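PDB 5I0F: glycoside hydrolase family 31 from Trueperella pyogenes, which probably hydrolyses cycloalternan, a cyclic glucose tetrasaccharide, through a covalent glycosyl-enzyme intermediate. Local coordinates for residues D675-T688 / R716-R728. Numbering follows the deposited sequence.
Sequences DELLINPVTAPGAT and RAVGWDIIPVYRR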
loop_
_atom_site.group_PDB
_atom_site.type_symbol
_atom_site.label_atom_id
_atom_site.label_comp_id
_atom_site.label_asym_id
_atom_site.label_seq_id
_atom_site.Cartn_x
_atom_site.Cartn_y
_atom_site.Cartn_z
ATOM N N ASP A 675 7.565 24.343 7.364
ATOM C CA ASP A 675 8.665 24.940 8.133
ATOM C C ASP A 675 8.260 25.481 9.483
ATOM O O ASP A 675 9.102 25.563 10.360
ATOM C CB ASP A 675 9.279 26.128 7.388
ATOM C CG ASP A 675 10.050 25.740 6.156
ATOM O OD1 ASP A 675 10.294 24.561 5.878
ATOM O OD2 ASP A 675 10.477 26.679 5.463
ATOM N N GLU A 676 7.013 25.902 9.647
ATOM C CA GLU A 676 6.677 26.809 10.754
ATOM C C GLU A 676 5.871 26.208 11.919
ATOM O O GLU A 676 5.912 26.752 13.031
ATOM C CB GLU A 676 5.945 28.048 10.215
ATOM C CG GLU A 676 6.659 28.774 9.079
ATOM C CD GLU A 676 8.056 29.283 9.448
ATOM O OE1 GLU A 676 8.317 29.589 10.636
ATOM O OE2 GLU A 676 8.923 29.387 8.549
ATOM N N LEU A 677 5.159 25.115 11.685
ATOM C CA LEU A 677 4.238 24.566 12.673
ATOM C C LEU A 677 4.701 23.224 13.192
ATOM O O LEU A 677 4.988 22.312 12.406
ATOM C CB LEU A 677 2.832 24.436 12.080
ATOM C CG LEU A 677 2.159 25.720 11.586
ATOM C CD1 LEU A 677 0.783 25.377 11.062
ATOM C CD2 LEU A 677 2.083 26.784 12.673
ATOM N N LEU A 678 4.775 23.102 14.514
ATOM C CA LEU A 678 5.064 21.845 15.183
ATOM C C LEU A 678 3.744 21.269 15.711
ATOM O O LEU A 678 3.054 21.938 16.499
ATOM C CB LEU A 678 6.052 22.084 16.345
ATOM C CG LEU A 678 6.460 20.855 17.178
ATOM C CD1 LEU A 678 6.856 19.703 16.291
ATOM C CD2 LEU A 678 7.614 21.197 18.105
ATOM N N ILE A 679 3.404 20.047 15.281
ATOM C CA ILE A 679 2.128 19.420 15.618
ATOM C C ILE A 679 2.325 18.252 16.577
ATOM O O ILE A 679 3.245 17.466 16.397
ATOM C CB ILE A 679 1.411 18.838 14.368
ATOM C CG1 ILE A 679 1.574 19.741 13.131
ATOM C CG2 ILE A 679 -0.051 18.532 14.689
ATOM C CD1 ILE A 679 1.067 21.153 13.300
ATOM N N ASN A 680 1.435 18.095 17.543
ATOM C CA ASN A 680 1.507 16.975 18.472
ATOM C C ASN A 680 0.123 16.426 18.809
ATOM O O ASN A 680 -0.458 16.791 19.858
ATOM C CB ASN A 680 2.287 17.346 19.739
ATOM C CG ASN A 680 2.594 16.139 20.609
ATOM O OD1 ASN A 680 2.384 14.988 20.195
ATOM N ND2 ASN A 680 3.085 16.386 21.824
ATOM N N PRO A 681 -0.412 15.557 17.926
ATOM C CA PRO A 681 -1.740 14.955 18.131
ATOM C C PRO A 681 -1.927 14.299 19.492
ATOM O O PRO A 681 -0.984 13.692 20.029
ATOM C CB PRO A 681 -1.801 13.888 17.020
ATOM C CG PRO A 681 -0.921 14.429 15.936
ATOM C CD PRO A 681 0.218 15.044 16.677
ATOM N N VAL A 682 -3.142 14.397 20.032
ATOM C CA VAL A 682 -3.473 13.815 21.330
ATOM C C VAL A 682 -4.024 12.420 21.053
ATOM O O VAL A 682 -5.103 12.284 20.491
ATOM C CB VAL A 682 -4.511 14.680 22.071
ATOM C CG1 VAL A 682 -4.900 14.062 23.418
ATOM C CG2 VAL A 682 -3.945 16.076 22.264
ATOM N N THR A 683 -3.271 11.399 21.444
ATOM C CA THR A 683 -3.506 10.022 21.005
ATOM C C THR A 683 -3.889 9.045 22.099
ATOM O O THR A 683 -3.833 7.824 21.889
ATOM C CB THR A 683 -2.260 9.487 20.286
ATOM O OG1 THR A 683 -1.136 9.537 21.161
ATOM C CG2 THR A 683 -1.967 10.323 19.036
ATOM N N ALA A 684 -4.284 9.559 23.256
ATOM C CA ALA A 684 -4.725 8.704 24.350
ATOM C C ALA A 684 -6.106 9.149 24.865
ATOM O O ALA A 684 -6.345 10.352 25.019
ATOM C CB ALA A 684 -3.703 8.731 25.489
ATOM N N PRO A 685 -7.012 8.177 25.145
ATOM C CA PRO A 685 -8.282 8.570 25.728
ATOM C C PRO A 685 -8.122 9.124 27.140
ATOM O O PRO A 685 -7.242 8.690 27.888
ATOM C CB PRO A 685 -9.091 7.261 25.763
ATOM C CG PRO A 685 -8.085 6.169 25.730
ATOM C CD PRO A 685 -6.908 6.711 24.971
ATOM N N GLY A 686 -8.940 10.109 27.469
ATOM C CA GLY A 686 -8.990 10.649 28.807
ATOM C C GLY A 686 -7.940 11.699 29.066
ATOM O O GLY A 686 -7.839 12.176 30.190
ATOM N N ALA A 687 -7.163 12.092 28.051
ATOM C CA ALA A 687 -6.107 13.089 28.282
ATOM C C ALA A 687 -6.686 14.487 28.488
ATOM O O ALA A 687 -7.491 14.943 27.674
ATOM C CB ALA A 687 -5.130 13.101 27.128
ATOM N N THR A 688 -6.304 15.148 29.585
ATOM C CA THR A 688 -6.668 16.558 29.834
ATOM C C THR A 688 -5.482 17.511 29.662
ATOM O O THR A 688 -5.688 18.714 29.496
ATOM C CB THR A 688 -7.216 16.749 31.253
ATOM O OG1 THR A 688 -6.226 16.306 32.187
ATOM C CG2 THR A 688 -8.494 15.936 31.446
ATOM N N ARG A 716 0.348 21.444 27.972
ATOM C CA ARG A 716 -0.772 22.215 27.414
ATOM C C ARG A 716 -2.050 21.526 27.873
ATOM O O ARG A 716 -2.172 20.307 27.705
ATOM C CB ARG A 716 -0.686 22.139 25.871
ATOM C CG ARG A 716 -1.754 22.853 25.041
ATOM C CD ARG A 716 -1.646 24.313 25.301
ATOM N NE ARG A 716 -2.380 25.229 24.442
ATOM C CZ ARG A 716 -3.638 25.619 24.610
ATOM N NH1 ARG A 716 -4.460 25.039 25.480
ATOM N NH2 ARG A 716 -4.090 26.578 23.830
ATOM N N ALA A 717 -2.989 22.290 28.434
ATOM C CA ALA A 717 -4.379 21.833 28.562
ATOM C C ALA A 717 -4.932 21.448 27.170
ATOM O O ALA A 717 -4.761 22.209 26.219
ATOM C CB ALA A 717 -5.249 22.926 29.184
ATOM N N VAL A 718 -5.604 20.303 27.061
ATOM C CA VAL A 718 -6.147 19.852 25.770
ATOM C C VAL A 718 -7.642 19.485 25.818
ATOM O O VAL A 718 -8.032 18.312 25.714
ATOM C CB VAL A 718 -5.300 18.704 25.155
ATOM C CG1 VAL A 718 -3.972 19.247 24.655
ATOM C CG2 VAL A 718 -5.071 17.560 26.130
ATOM N N GLY A 719 -8.489 20.507 25.934
ATOM C CA GLY A 719 -9.910 20.327 25.644
ATOM C C GLY A 719 -10.047 19.842 24.195
ATOM O O GLY A 719 -9.095 19.921 23.408
ATOM N N TRP A 720 -11.228 19.379 23.814
ATOM C CA TRP A 720 -11.392 18.811 22.466
ATOM C C TRP A 720 -11.223 19.848 21.350
ATOM O O TRP A 720 -10.923 19.490 20.217
ATOM C CB TRP A 720 -12.742 18.111 22.352
ATOM C CG TRP A 720 -12.856 16.838 23.161
ATOM C CD1 TRP A 720 -11.990 16.366 24.114
ATOM C CD2 TRP A 720 -13.922 15.892 23.087
ATOM N NE1 TRP A 720 -12.469 15.196 24.642
ATOM C CE2 TRP A 720 -13.651 14.879 24.023
ATOM C CE3 TRP A 720 -15.099 15.819 22.324
ATOM C CZ2 TRP A 720 -14.506 13.774 24.212
ATOM C CZ3 TRP A 720 -15.949 14.709 22.508
ATOM C CH2 TRP A 720 -15.634 13.705 23.446
ATOM N N ASP A 721 -11.393 21.127 21.678
ATOM C CA ASP A 721 -11.148 22.232 20.747
ATOM C C ASP A 721 -9.677 22.626 20.592
ATOM O O ASP A 721 -9.382 23.565 19.860
ATOM C CB ASP A 721 -12.000 23.463 21.102
ATOM C CG ASP A 721 -11.821 23.929 22.515
ATOM O OD1 ASP A 721 -11.172 23.266 23.347
ATOM O OD2 ASP A 721 -12.390 24.977 22.829
ATOM N N ILE A 722 -8.763 21.909 21.254
ATOM C CA ILE A 722 -7.306 22.125 21.126
ATOM C C ILE A 722 -6.615 20.852 20.619
ATOM O O ILE A 722 -6.903 19.770 21.095
ATOM C CB ILE A 722 -6.678 22.451 22.507
ATOM C CG1 ILE A 722 -7.365 23.677 23.143
ATOM C CG2 ILE A 722 -5.161 22.621 22.439
ATOM C CD1 ILE A 722 -7.135 24.981 22.420
ATOM N N ILE A 723 -5.693 21.024 19.678
ATOM C CA ILE A 723 -4.625 20.064 19.413
ATOM C C ILE A 723 -3.330 20.879 19.566
ATOM O O ILE A 723 -3.243 21.957 19.004
ATOM C CB ILE A 723 -4.719 19.377 18.025
ATOM C CG1 ILE A 723 -3.450 18.538 17.763
ATOM C CG2 ILE A 723 -4.974 20.363 16.889
ATOM C CD1 ILE A 723 -3.444 17.790 16.440
ATOM N N PRO A 724 -2.336 20.371 20.333
ATOM C CA PRO A 724 -1.126 21.157 20.526
ATOM C C PRO A 724 -0.386 21.453 19.216
ATOM O O PRO A 724 -0.019 20.534 18.463
ATOM C CB PRO A 724 -0.287 20.298 21.479
ATOM C CG PRO A 724 -1.287 19.482 22.217
ATOM C CD PRO A 724 -2.359 19.190 21.211
ATOM N N VAL A 725 -0.226 22.738 18.944
ATOM C CA VAL A 725 0.379 23.230 17.729
ATOM C C VAL A 725 1.172 24.456 18.126
ATOM O O VAL A 725 0.614 25.359 18.771
ATOM C CB VAL A 725 -0.670 23.626 16.657
ATOM C CG1 VAL A 725 -0.005 24.346 15.481
ATOM C CG2 VAL A 725 -1.429 22.393 16.155
ATOM N N TYR A 726 2.446 24.487 17.740
ATOM C CA TYR A 726 3.345 25.596 18.073
ATOM C C TYR A 726 3.933 26.170 16.793
ATOM O O TYR A 726 4.333 25.417 15.913
ATOM C CB TYR A 726 4.448 25.104 19.010
ATOM C CG TYR A 726 3.893 24.572 20.316
ATOM C CD1 TYR A 726 3.484 23.257 20.423
ATOM C CD2 TYR A 726 3.742 25.408 21.438
ATOM C CE1 TYR A 726 2.971 22.752 21.613
ATOM C CE2 TYR A 726 3.225 24.921 22.642
ATOM C CZ TYR A 726 2.844 23.593 22.729
ATOM O OH TYR A 726 2.315 23.062 23.887
ATOM N N ARG A 727 3.934 27.500 16.676
ATOM C CA ARG A 727 4.462 28.185 15.505
ATOM C C ARG A 727 5.795 28.831 15.839
ATOM O O ARG A 727 5.909 29.493 16.876
ATOM C CB ARG A 727 3.494 29.276 15.033
ATOM C CG ARG A 727 3.947 30.037 13.777
ATOM C CD ARG A 727 3.202 31.363 13.610
ATOM N NE ARG A 727 1.779 31.112 13.522
ATOM C CZ ARG A 727 0.803 31.736 14.185
ATOM N NH1 ARG A 727 1.019 32.762 15.022
ATOM N NH2 ARG A 727 -0.451 31.322 13.976
ATOM N N ARG A 728 6.782 28.682 14.955
ATOM C CA ARG A 728 8.080 29.347 15.160
ATOM C C ARG A 728 7.872 30.844 15.283
ATOM O O ARG A 728 7.092 31.428 14.538
ATOM C CB ARG A 728 9.036 29.104 14.007
ATOM C CG ARG A 728 9.502 27.666 13.859
ATOM C CD ARG A 728 10.760 27.554 13.010
ATOM N NE ARG A 728 10.644 28.237 11.714
ATOM C CZ ARG A 728 11.597 28.247 10.777
ATOM N NH1 ARG A 728 12.740 27.607 10.968
ATOM N NH2 ARG A 728 11.412 28.894 9.634
HETATM O O HOH W 1 6.464 31.332 11.741
#
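Antiparallel pairing of strands 677-679 and 725-728 forms the middle of the six-stranded antiparallel sheet of the family 31 C-terminal domain. Leu678 and Tyr726 are a hydrogen-bonded pair: Leu678 N donates to Tyr726 O at 2.7 Å, and Tyr726 N returns a bond to Leu678 O. Just past the strand, Asn680 N donates one more backbone bond, to Pro724 O. On one face Ile679 CD1 rests 4.0 Å from both CG1 and CG2 of Val725, the two side chains running alongside each other, while Leu677 CD2 lies against Arg727 CB. With CG1 turned away from the backbone N (chi1 172°) and the chain straight beyond it, Ile723 carries CD1 to Ile679 CG2 and Pro681 CA. Tyr671 and Leu673 of the next strand also touch Ile679. Farther along, Val682 CG2 sits 3.6 Å from Pro724 CD and meets Val718 CG1 tip to tip, and Val718 N donates to Thr688 O from above the carbonyl plane. The other end is closed by a salt bridge. Arg728 grips the Glu676 carboxylate side-on, the two planes 54° apart: NE bonds OE1 at 2.9 Å, from above the carboxylate, and NH2 bonds OE2 at 2.8 Å from the syn side, tilted out of the carboxylate plane. Asp675 O lies over one guanidinium face, and a water donates to both Glu676 OE1 (2.8 Å) and Arg728 O (2.9 Å).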